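Local structure of MlnD (Bacillus methylotrophicus, 5IL5) at residues 90-102 with 134-147. The protein contains a polyketide synthase dehydratase domain, the part described here, which probably removes water from carrier-bound beta-hydroxyacyl intermediates during antibiotic polyketide assembly. Sequence-based numbering, arbitrary orientation.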
ATOM      1  N   ILE A  90      17.714  -5.450  -1.403  1.00 32.17           N
ATOM      2  CA  ILE A  90      18.348  -4.764  -2.520  1.00 32.06           C
ATOM      3  C   ILE A  90      19.823  -4.619  -2.184  1.00 31.72           C
ATOM      4  O   ILE A  90      20.181  -3.962  -1.199  1.00 31.53           O
ATOM      5  CB  ILE A  90      17.693  -3.400  -2.788  1.00 32.20           C
ATOM      6  CG1 ILE A  90      16.234  -3.581  -3.223  1.00 32.63           C
ATOM      7  CG2 ILE A  90      18.471  -2.621  -3.849  1.00 32.15           C
ATOM      8  CD1 ILE A  90      16.033  -4.396  -4.502  1.00 32.86           C
ATOM      9  N   ILE A  91      20.676  -5.222  -3.005  1.00 31.72           N
ATOM     10  CA  ILE A  91      22.114  -5.198  -2.785  1.00 31.49           C
ATOM     11  C   ILE A  91      22.804  -4.176  -3.673  1.00 31.44           C
ATOM     12  O   ILE A  91      23.722  -3.490  -3.227  1.00 31.24           O
ATOM     13  CB  ILE A  91      22.715  -6.602  -3.002  1.00 31.67           C
ATOM     14  CG1 ILE A  91      22.118  -7.629  -2.037  1.00 31.82           C
ATOM     15  CG2 ILE A  91      24.221  -6.556  -2.813  1.00 31.53           C
ATOM     16  CD1 ILE A  91      22.274  -7.272  -0.568  1.00 31.58           C
ATOM     17  N   LYS A  92      22.378  -4.056  -4.923  1.00 31.70           N
ATOM     18  CA  LYS A  92      23.120  -3.278  -5.897  1.00 31.77           C
ATOM     19  C   LYS A  92      22.156  -2.375  -6.645  1.00 32.02           C
ATOM     20  O   LYS A  92      21.108  -2.827  -7.116  1.00 32.27           O
ATOM     21  CB  LYS A  92      23.868  -4.201  -6.865  1.00 32.01           C
ATOM     22  CG  LYS A  92      25.100  -3.582  -7.523  1.00 32.07           C
ATOM     23  CD  LYS A  92      25.865  -4.635  -8.313  1.00 32.41           C
ATOM     24  CE  LYS A  92      27.138  -4.090  -8.958  1.00 32.56           C
ATOM     25  NZ  LYS A  92      28.297  -4.050  -8.015  1.00 32.31           N
ATOM     26  N   LEU A  93      22.515  -1.104  -6.745  1.00 32.04           N
ATOM     27  CA  LEU A  93      21.781  -0.139  -7.540  1.00 32.40           C
ATOM     28  C   LEU A  93      22.740   0.369  -8.599  1.00 32.62           C
ATOM     29  O   LEU A  93      23.918   0.597  -8.314  1.00 32.44           O
ATOM     30  CB  LEU A  93      21.250   1.017  -6.685  1.00 32.44           C
ATOM     31  CG  LEU A  93      20.346   0.549  -5.543  1.00 32.31           C
ATOM     32  CD1 LEU A  93      21.173   0.276  -4.290  1.00 31.90           C
ATOM     33  CD2 LEU A  93      19.211   1.514  -5.248  1.00 32.67           C
ATOM     34  N   THR A  94      22.257   0.500  -9.826  1.00 33.05           N
ATOM     35  CA  THR A  94      23.118   0.907 -10.921  1.00 33.37           C
ATOM     36  C   THR A  94      22.471   2.060 -11.668  1.00 33.89           C
ATOM     37  O   THR A  94      21.257   2.262 -11.613  1.00 34.08           O
ATOM     38  CB  THR A  94      23.408  -0.268 -11.871  1.00 33.57           C
ATOM     39  OG1 THR A  94      22.201  -0.691 -12.514  1.00 33.90           O
ATOM     40  CG2 THR A  94      23.987  -1.444 -11.080  1.00 33.19           C
ATOM     41  N   GLU A  95      23.316   2.819 -12.360  1.00 43.01           N
ATOM     42  CA  GLU A  95      22.891   3.881 -13.265  1.00 43.67           C
ATOM     43  C   GLU A  95      21.950   4.856 -12.560  1.00 43.80           C
ATOM     44  O   GLU A  95      20.804   5.061 -12.956  1.00 44.21           O
ATOM     45  CB  GLU A  95      22.228   3.291 -14.509  1.00 44.12           C
ATOM     46  CG  GLU A  95      23.004   2.160 -15.159  1.00 45.82           C
ATOM     47  CD  GLU A  95      22.242   1.561 -16.317  1.00 48.31           C
ATOM     48  OE1 GLU A  95      21.256   2.208 -16.761  1.00 48.85           O
ATOM     49  OE2 GLU A  95      22.625   0.454 -16.765  1.00 49.54           O
ATOM     50  N   LEU A  96      22.450   5.442 -11.482  1.00 34.73           N
ATOM     51  CA  LEU A  96      21.691   6.435 -10.740  1.00 34.98           C
ATOM     52  C   LEU A  96      21.830   7.794 -11.411  1.00 35.76           C
ATOM     53  O   LEU A  96      22.914   8.172 -11.863  1.00 35.91           O
ATOM     54  CB  LEU A  96      22.172   6.512  -9.293  1.00 34.50           C
ATOM     55  CG  LEU A  96      22.133   5.218  -8.478  1.00 33.80           C
ATOM     56  CD1 LEU A  96      23.392   4.380  -8.696  1.00 33.40           C
ATOM     57  CD2 LEU A  96      21.965   5.544  -7.006  1.00 33.60           C
ATOM     58  N   SER A  97      20.719   8.521 -11.498  1.00 36.36           N
ATOM     59  CA  SER A  97      20.687   9.826 -12.147  1.00 37.28           C
ATOM     60  C   SER A  97      19.948  10.807 -11.247  1.00 37.74           C
ATOM     61  O   SER A  97      18.785  10.578 -10.907  1.00 37.81           O
ATOM     62  CB  SER A  97      20.009   9.735 -13.514  1.00 37.87           C
ATOM     63  OG  SER A  97      20.008  10.994 -14.152  1.00 38.86           O
ATOM     64  N   PHE A  98      20.615  11.891 -10.864  1.00 38.15           N
ATOM     65  CA  PHE A  98      20.020  12.927 -10.028  1.00 38.79           C
ATOM     66  C   PHE A  98      19.764  14.161 -10.883  1.00 40.02           C
ATOM     67  O   PHE A  98      20.698  14.729 -11.458  1.00 40.37           O
ATOM     68  CB  PHE A  98      20.920  13.251  -8.837  1.00 38.48           C
ATOM     69  CG  PHE A  98      21.072  12.103  -7.875  1.00 37.41           C
ATOM     70  CD1 PHE A  98      21.962  11.069  -8.128  1.00 36.58           C
ATOM     71  CD2 PHE A  98      20.303  12.045  -6.724  1.00 37.35           C
ATOM     72  CE1 PHE A  98      22.090  10.014  -7.241  1.00 35.73           C
ATOM     73  CE2 PHE A  98      20.431  10.994  -5.841  1.00 36.47           C
ATOM     74  CZ  PHE A  98      21.323   9.980  -6.102  1.00 35.67           C
ATOM     75  N   ARG A  99      18.500  14.575 -10.957  1.00 40.75           N
ATOM     76  CA  ARG A  99      18.077  15.636 -11.861  1.00 42.03           C
ATOM     77  C   ARG A  99      17.600  16.905 -11.174  1.00 43.12           C
ATOM     78  O   ARG A  99      17.787  17.991 -11.724  1.00 44.23           O
ATOM     79  CB  ARG A  99      16.962  15.117 -12.775  1.00 42.26           C
ATOM     80  CG  ARG A  99      17.486  14.205 -13.861  1.00 41.71           C
ATOM     81  CD  ARG A  99      16.382  13.479 -14.586  1.00 41.80           C
ATOM     82  NE  ARG A  99      15.335  14.372 -15.069  1.00 43.06           N
ATOM     83  CZ  ARG A  99      14.392  13.999 -15.924  1.00 43.46           C
ATOM     84  NH1 ARG A  99      14.371  12.759 -16.398  1.00 42.72           N
ATOM     85  NH2 ARG A  99      13.469  14.866 -16.305  1.00 44.70           N
ATOM     86  N   GLU A 100      16.976  16.804 -10.007  1.00 44.91           N
ATOM     87  CA  GLU A 100      16.497  17.980  -9.300  1.00 46.06           C
ATOM     88  C   GLU A 100      16.715  17.796  -7.805  1.00 45.50           C
ATOM     89  O   GLU A 100      16.642  16.668  -7.299  1.00 44.37           O
ATOM     90  CB  GLU A 100      15.004  18.251  -9.564  1.00 47.03           C
ATOM     91  CG  GLU A 100      14.681  18.689 -10.990  1.00 47.94           C
ATOM     92  CD  GLU A 100      15.277  20.046 -11.355  1.00 49.20           C
ATOM     93  OE1 GLU A 100      15.607  20.824 -10.425  1.00 49.68           O
ATOM     94  OE2 GLU A 100      15.408  20.328 -12.570  1.00 49.78           O
ATOM     95  N   PRO A 101      16.999  18.876  -7.080  1.00 44.41           N
ATOM     96  CA  PRO A 101      17.051  18.795  -5.619  1.00 44.11           C
ATOM     97  C   PRO A 101      15.665  18.800  -4.997  1.00 44.67           C
ATOM     98  O   PRO A 101      14.712  19.373  -5.531  1.00 45.77           O
ATOM     99  CB  PRO A 101      17.828  20.054  -5.225  1.00 45.07           C
ATOM    100  CG  PRO A 101      17.530  21.016  -6.312  1.00 46.38           C
ATOM    101  CD  PRO A 101      17.423  20.199  -7.568  1.00 45.70           C
ATOM    102  N   MET A 102      15.566  18.145  -3.841  1.00 43.96           N
ATOM    103  CA  MET A 102      14.322  18.116  -3.076  1.00 44.50           C
ATOM    104  C   MET A 102      14.245  19.392  -2.248  1.00 45.88           C
ATOM    105  O   MET A 102      14.584  19.431  -1.063  1.00 45.77           O
ATOM    106  CB  MET A 102      14.255  16.876  -2.196  1.00 43.29           C
ATOM    107  CG  MET A 102      14.141  15.572  -2.971  1.00 42.13           C
ATOM    108  SD  MET A 102      13.802  14.154  -1.909  1.00 41.03           S
ATOM    109  CE  MET A 102      13.452  12.890  -3.137  1.00 40.19           C
ATOM    110  N   ILE A 134      10.922  14.269 -12.138  1.00 35.68           N
ATOM    111  CA  ILE A 134      11.899  13.392 -11.494  1.00 34.79           C
ATOM    112  C   ILE A 134      12.874  14.192 -10.634  1.00 35.35           C
ATOM    113  O   ILE A 134      13.463  15.177 -11.091  1.00 36.71           O
ATOM    114  CB  ILE A 134      12.648  12.560 -12.550  1.00 34.84           C
ATOM    115  CG1 ILE A 134      11.669  11.630 -13.282  1.00 34.49           C
ATOM    116  CG2 ILE A 134      13.785  11.754 -11.918  1.00 34.21           C
ATOM    117  CD1 ILE A 134      12.269  10.901 -14.477  1.00 35.12           C
ATOM    118  N   TYR A 135      13.040  13.764  -9.374  1.00 34.57           N
ATOM    119  CA  TYR A 135      14.177  14.180  -8.553  1.00 34.97           C
ATOM    120  C   TYR A 135      15.419  13.347  -8.861  1.00 34.49           C
ATOM    121  O   TYR A 135      16.510  13.897  -9.051  1.00 35.40           O
ATOM    122  CB  TYR A 135      13.838  14.064  -7.062  1.00 34.61           C
ATOM    123  CG  TYR A 135      12.838  15.072  -6.533  1.00 35.67           C
ATOM    124  CD1 TYR A 135      13.180  16.408  -6.396  1.00 37.40           C
ATOM    125  CD2 TYR A 135      11.567  14.680  -6.136  1.00 35.29           C
ATOM    126  CE1 TYR A 135      12.276  17.328  -5.904  1.00 38.75           C
ATOM    127  CE2 TYR A 135      10.660  15.593  -5.639  1.00 36.53           C
ATOM    128  CZ  TYR A 135      11.021  16.916  -5.527  1.00 38.27           C
ATOM    129  OH  TYR A 135      10.126  17.837  -5.033  1.00 39.89           O
ATOM    130  N   SER A 136      15.269  12.022  -8.905  1.00 33.36           N
ATOM    131  CA  SER A 136      16.363  11.111  -9.215  1.00 33.11           C
ATOM    132  C   SER A 136      15.768   9.818  -9.759  1.00 32.54           C
ATOM    133  O   SER A 136      14.585   9.526  -9.557  1.00 32.12           O
ATOM    134  CB  SER A 136      17.239  10.827  -7.990  1.00 32.69           C
ATOM    135  OG  SER A 136      16.709   9.766  -7.215  1.00 31.77           O
ATOM    136  N   SER A 137      16.594   9.058 -10.473  1.00 32.86           N
ATOM    137  CA  SER A 137      16.167   7.800 -11.068  1.00 32.86           C
ATOM    138  C   SER A 137      17.322   6.814 -11.009  1.00 33.10           C
ATOM    139  O   SER A 137      18.485   7.195 -10.857  1.00 33.39           O
ATOM    140  CB  SER A 137      15.694   7.965 -12.518  1.00 33.79           C
ATOM    141  OG  SER A 137      16.677   8.584 -13.323  1.00 34.91           O
ATOM    142  N   GLY A 138      16.987   5.537 -11.131  1.00 34.46           N
ATOM    143  CA  GLY A 138      18.008   4.514 -11.103  1.00 35.00           C
ATOM    144  C   GLY A 138      17.430   3.146 -11.381  1.00 35.67           C
ATOM    145  O   GLY A 138      16.253   2.995 -11.714  1.00 35.76           O
ATOM    146  N   ARG A 139      18.306   2.153 -11.277  1.00 37.99           N
ATOM    147  CA  ARG A 139      17.970   0.760 -11.501  1.00 39.20           C
ATOM    148  C   ARG A 139      18.235  -0.054 -10.246  1.00 38.96           C
ATOM    149  O   ARG A 139      19.017   0.333  -9.373  1.00 38.08           O
ATOM    150  CB  ARG A 139      18.774   0.197 -12.662  1.00 41.68           C
ATOM    151  CG  ARG A 139      18.319   0.719 -13.999  1.00 44.13           C
ATOM    152  CD  ARG A 139      19.068   0.029 -15.099  1.00 49.45           C
ATOM    153  NE  ARG A 139      18.933  -1.418 -15.002  1.00 51.95           N
ATOM    154  CZ  ARG A 139      17.841  -2.102 -15.324  1.00 52.47           C
ATOM    155  NH1 ARG A 139      16.767  -1.484 -15.791  1.00 49.71           N
ATOM    156  NH2 ARG A 139      17.828  -3.418 -15.184  1.00 55.17           N
ATOM    157  N   LEU A 140      17.576  -1.202 -10.183  1.00 37.25           N
ATOM    158  CA  LEU A 140      17.678  -2.115  -9.059  1.00 37.56           C
ATOM    159  C   LEU A 140      18.045  -3.494  -9.576  1.00 39.86           C
ATOM    160  O   LEU A 140      17.442  -3.984 -10.535  1.00 41.33           O
ATOM    161  CB  LEU A 140      16.364  -2.176  -8.280  1.00 37.16           C
ATOM    162  CG  LEU A 140      15.828  -0.812  -7.854  1.00 35.34           C
ATOM    163  CD1 LEU A 140      14.338  -0.870  -7.589  1.00 35.48           C
ATOM    164  CD2 LEU A 140      16.577  -0.348  -6.624  1.00 34.31           C
ATOM    165  N   GLU A 141      19.056  -4.095  -8.967  1.00 43.35           N
ATOM    166  CA  GLU A 141      19.379  -5.482  -9.250  1.00 45.88           C
ATOM    167  C   GLU A 141      18.456  -6.359  -8.417  1.00 46.79           C
ATOM    168  O   GLU A 141      18.423  -6.239  -7.188  1.00 45.77           O
ATOM    169  CB  GLU A 141      20.840  -5.774  -8.930  1.00 46.29           C
ATOM    170  CG  GLU A 141      21.146  -7.257  -8.894  1.00 49.04           C
ATOM    171  CD  GLU A 141      22.535  -7.597  -9.397  1.00 50.44           C
ATOM    172  OE1 GLU A 141      23.361  -6.667  -9.566  1.00 49.69           O
ATOM    173  OE2 GLU A 141      22.792  -8.801  -9.622  1.00 53.22           O
ATOM    174  N   LEU A 142      17.707  -7.237  -9.082  1.00 46.03           N
ATOM    175  CA  LEU A 142      16.760  -8.101  -8.394  1.00 47.44           C
ATOM    176  C   LEU A 142      17.233  -9.533  -8.246  1.00 50.50           C
ATOM    177  O   LEU A 142      16.744 -10.239  -7.357  1.00 51.73           O
ATOM    178  CB  LEU A 142      15.408  -8.083  -9.117  1.00 48.10           C
ATOM    179  CG  LEU A 142      14.743  -6.712  -9.236  1.00 45.43           C
ATOM    180  CD1 LEU A 142      13.320  -6.870  -9.740  1.00 46.37           C
ATOM    181  CD2 LEU A 142      14.777  -5.978  -7.895  1.00 43.24           C
ATOM    182  N   GLU A 143      18.170  -9.979  -9.072  1.00 63.27           N
ATOM    183  CA  GLU A 143      18.737 -11.314  -8.916  1.00 66.43           C
ATOM    184  C   GLU A 143      19.891 -11.173  -7.933  1.00 66.27           C
ATOM    185  O   GLU A 143      21.018 -10.836  -8.300  1.00 65.66           O
ATOM    186  CB  GLU A 143      19.171 -11.876 -10.264  1.00 70.04           C
ATOM    187  CG  GLU A 143      18.088 -11.790 -11.349  1.00 71.59           C
ATOM    188  CD  GLU A 143      17.007 -12.843 -11.196  1.00 75.76           C
ATOM    189  OE1 GLU A 143      17.052 -13.854 -11.925  1.00 79.55           O
ATOM    190  OE2 GLU A 143      16.111 -12.658 -10.350  1.00 75.54           O
ATOM    191  N   GLY A 144      19.589 -11.398  -6.658  1.00 66.24           N
ATOM    192  CA  GLY A 144      20.559 -11.245  -5.593  1.00 67.46           C
ATOM    193  C   GLY A 144      21.731 -12.194  -5.722  1.00 74.72           C
ATOM    194  O   GLY A 144      21.551 -13.404  -5.888  1.00 77.91           O
ATOM    195  N   GLY A 145      22.932 -11.649  -5.653  1.00 86.05           N
ATOM    196  CA  GLY A 145      24.141 -12.450  -5.757  1.00 89.13           C
ATOM    197  C   GLY A 145      25.117 -12.041  -4.677  1.00 88.77           C
ATOM    198  O   GLY A 145      25.284 -10.856  -4.396  1.00 86.68           O
ATOM    199  N   ALA A 146      25.762 -13.035  -4.076  1.00 91.72           N
ATOM    200  CA  ALA A 146      26.716 -12.740  -3.018  1.00 91.87           C
ATOM    201  C   ALA A 146      27.957 -12.109  -3.629  1.00 91.55           C
ATOM    202  O   ALA A 146      28.608 -12.708  -4.492  1.00 97.86           O
ATOM    203  CB  ALA A 146      27.080 -14.018  -2.265  1.00 94.64           C
ATOM    204  N   TYR A 147      28.273 -10.895  -3.199  1.00 78.48           N
ATOM    205  CA  TYR A 147      29.494 -10.218  -3.597  1.00 71.02           C
ATOM    206  C   TYR A 147      30.476 -10.314  -2.446  1.00 67.16           C
ATOM    207  O   TYR A 147      30.094 -10.127  -1.285  1.00 64.78           O
ATOM    208  CB  TYR A 147      29.248  -8.741  -3.912  1.00 65.21           C
ATOM    209  CG  TYR A 147      28.106  -8.480  -4.857  1.00 59.94           C
ATOM    210  CD1 TYR A 147      28.272  -8.592  -6.225  1.00 58.52           C
ATOM    211  CD2 TYR A 147      26.861  -8.111  -4.376  1.00 56.46           C
ATOM    212  CE1 TYR A 147      27.225  -8.350  -7.092  1.00 55.73           C
ATOM    213  CE2 TYR A 147      25.813  -7.868  -5.233  1.00 53.98           C
ATOM    214  CZ  TYR A 147      25.997  -7.986  -6.585  1.00 53.38           C
ATOM    215  OH  TYR A 147      24.937  -7.738  -7.424  1.00 51.25           O
TER
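Thr94 and Arg139 form a hydrogen-bonded antiparallel pair, Arg139 N reaching Thr94 O at 3.0 Å, and Thr94 N is hydrogen-bonded back to Arg139 O at 3.3 Å. Ser97 and Ser137 make a second such pair; Ser97 N to Ser137 O and Ser137 N to Ser97 O are both 2.7 Å. Between them the register slips by one residue at a beta bulge, where Glu95, with positive phi and psi, turns the chain and its carbonyl receives a CA-H...O contact from Gly138. The Glu95 carboxylate lies alongside the Arg139 chain, OE1 3.5 Å from CD, but OE2 stays 4.5 Å from Arg139 NE and well out of the guanidinium plane, with no salt bridge.

At one end, Tyr135 O accepts both Arg99 N and Glu100 N from the same face of its plane. Met102 spans a face of the Tyr135 ring, CG 3.8 Å from the centroid and SD farther above, a Met-aromatic contact; Ile134 CB sits over the Arg99 guanidinium. At the other end, the extended Lys92 chain bends at its last torsion (83°), bringing NZ over the Tyr147 ring, 4.9 Å from the centroid, in a cation-pi contact; NZ is hydrogen-bonded to Thr244 OG1.

Leu93 CD2 meets Leu140 CD2 on the face shared with Phe98 and Ser136. In the predicted N-terminal hotdog fold, strand 134-140 lies between strands 122-128 and 92-98; strand 92-98 is hydrogen-bonded on its other edge, antiparallel, to strand 239-245 of the predicted C-terminal hotdog region, and helix 74-86 packs against Ile90 and Leu96.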